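Local structure of antifreeze protein type II (Clupea harengus, 2PY2) at residues 47-50 / 51-55. The protein probably binds ice in a calcium-dependent way, on a C-type lectin fold, and so keeps ice crystals from growing in the blood of the herring. Residues are numbered along the deposited sequence; the frame is centred on the assembly and turned at random.
Sequences ESTF and VKELT
F50 and L54 pack one turn apart in a local contact where the last turn of helix 45-52, the second helix of this C-type lectin fold, passes into the type I turn from K52 to T55. Helical i to i+4 bonds hold the backbone here. V51 N donates to E47 O over 2.9 Å, nearly straight at 164°, and E53 N donates to T49 O over 3.0 Å. E53 N also makes a weak bond to F50 O.

CE2 of F50 lies 4.1 Å from CD1 of L54, and the two side chains run at a slant to each other. F50 sets CG opposite its backbone N (chi1 178°). This lets CD2 come to 4.4 Å from V51 CG1. F16 of strand 14-20 meets the F50 ring and touches V51 and L54. F11 stacks on F50. E47 reaches F11 and F16 too.

The extended K52 chain passes S48, with CE 4.0 Å from S48 OG. S48 packs on loop residues I42 and Y85, K52 on strand 101-106, and K52 NZ bonds K110 O. E53 runs back alongside the last turn, with CG 3.2 Å from T49 O.

F50, V51 and L54 thus share F16, and of the three V51 is the buried one. T49 and E53 are exposed. The buried carboxylate of E47 is paired with R14 and H43 N, which probably steadies its charge.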
loop_
_atom_site.group_PDB
_atom_site.type_symbol
_atom_site.label_atom_id
_atom_site.label_comp_id
_atom_site.label_asym_id
_atom_site.label_seq_id
_atom_site.Cartn_x
_atom_site.Cartn_y
_atom_site.Cartn_z
ATOM N N GLU A 47 7.913 -6.873 -6.977
ATOM C CA GLU A 47 7.835 -5.827 -5.962
ATOM C C GLU A 47 6.853 -6.252 -4.875
ATOM O O GLU A 47 7.082 -6.029 -3.686
ATOM C CB GLU A 47 7.380 -4.519 -6.605
ATOM C CG GLU A 47 7.804 -3.282 -5.847
ATOM C CD GLU A 47 7.831 -2.046 -6.736
ATOM O OE1 GLU A 47 8.845 -1.314 -6.701
ATOM O OE2 GLU A 47 6.844 -1.812 -7.469
ATOM N N SER A 48 5.763 -6.878 -5.294
ATOM C CA SER A 48 4.752 -7.347 -4.365
ATOM C C SER A 48 5.361 -8.346 -3.399
ATOM O O SER A 48 5.110 -8.296 -2.203
ATOM C CB SER A 48 3.605 -8.021 -5.111
ATOM O OG SER A 48 2.681 -8.556 -4.179
ATOM N N THR A 49 6.166 -9.260 -3.928
ATOM C CA THR A 49 6.809 -10.267 -3.099
ATOM C C THR A 49 7.781 -9.621 -2.114
ATOM O O THR A 49 7.806 -9.975 -0.932
ATOM C CB THR A 49 7.530 -11.292 -3.993
ATOM O OG1 THR A 49 6.549 -11.955 -4.799
ATOM C CG2 THR A 49 8.284 -12.318 -3.160
ATOM N N PHE A 50 8.563 -8.659 -2.594
ATOM C CA PHE A 50 9.515 -7.965 -1.738
ATOM C C PHE A 50 8.808 -7.281 -0.573
ATOM O O PHE A 50 9.251 -7.367 0.571
ATOM C CB PHE A 50 10.296 -6.910 -2.524
ATOM C CG PHE A 50 11.254 -6.126 -1.674
ATOM C CD1 PHE A 50 12.512 -6.638 -1.369
ATOM C CD2 PHE A 50 10.877 -4.903 -1.127
ATOM C CE1 PHE A 50 13.384 -5.944 -0.525
ATOM C CE2 PHE A 50 11.737 -4.202 -0.283
ATOM C CZ PHE A 50 12.992 -4.724 0.019
ATOM N N VAL A 51 7.710 -6.591 -0.862
ATOM C CA VAL A 51 6.988 -5.908 0.202
ATOM C C VAL A 51 6.341 -6.913 1.149
ATOM O O VAL A 51 6.317 -6.697 2.359
ATOM C CB VAL A 51 5.922 -4.940 -0.366
ATOM C CG1 VAL A 51 6.601 -3.845 -1.173
ATOM C CG2 VAL A 51 4.945 -5.688 -1.225
ATOM N N LYS A 52 5.828 -8.020 0.617
ATOM C CA LYS A 52 5.233 -9.023 1.489
ATOM C C LYS A 52 6.271 -9.527 2.487
ATOM O O LYS A 52 5.943 -9.829 3.626
ATOM C CB LYS A 52 4.674 -10.196 0.679
ATOM C CG LYS A 52 3.325 -9.895 0.045
ATOM C CD LYS A 52 2.737 -11.121 -0.639
ATOM C CE LYS A 52 1.325 -10.839 -1.136
ATOM N NZ LYS A 52 0.755 -12.015 -1.862
ATOM N N GLU A 53 7.528 -9.601 2.065
ATOM C CA GLU A 53 8.587 -10.070 2.954
ATOM C C GLU A 53 8.889 -9.081 4.078
ATOM O O GLU A 53 9.638 -9.390 4.999
ATOM C CB GLU A 53 9.860 -10.364 2.158
ATOM C CG GLU A 53 9.687 -11.495 1.165
ATOM C CD GLU A 53 10.924 -11.741 0.334
ATOM O OE1 GLU A 53 11.439 -10.776 -0.275
ATOM O OE2 GLU A 53 11.376 -12.904 0.288
ATOM N N LEU A 54 8.301 -7.892 4.008
ATOM C CA LEU A 54 8.502 -6.886 5.045
ATOM C C LEU A 54 7.382 -6.934 6.080
ATOM O O LEU A 54 7.468 -6.276 7.121
ATOM C CB LEU A 54 8.528 -5.481 4.437
ATOM C CG LEU A 54 9.657 -5.112 3.484
ATOM C CD1 LEU A 54 9.511 -3.658 3.073
ATOM C CD2 LEU A 54 10.991 -5.340 4.169
ATOM N N THR A 55 6.346 -7.721 5.798
ATOM C CA THR A 55 5.182 -7.807 6.675
ATOM C C THR A 55 5.108 -9.006 7.630
ATOM O O THR A 55 4.037 -9.330 8.140
ATOM C CB THR A 55 3.888 -7.742 5.835
ATOM O OG1 THR A 55 3.796 -8.891 4.981
ATOM C CG2 THR A 55 3.908 -6.499 4.962
#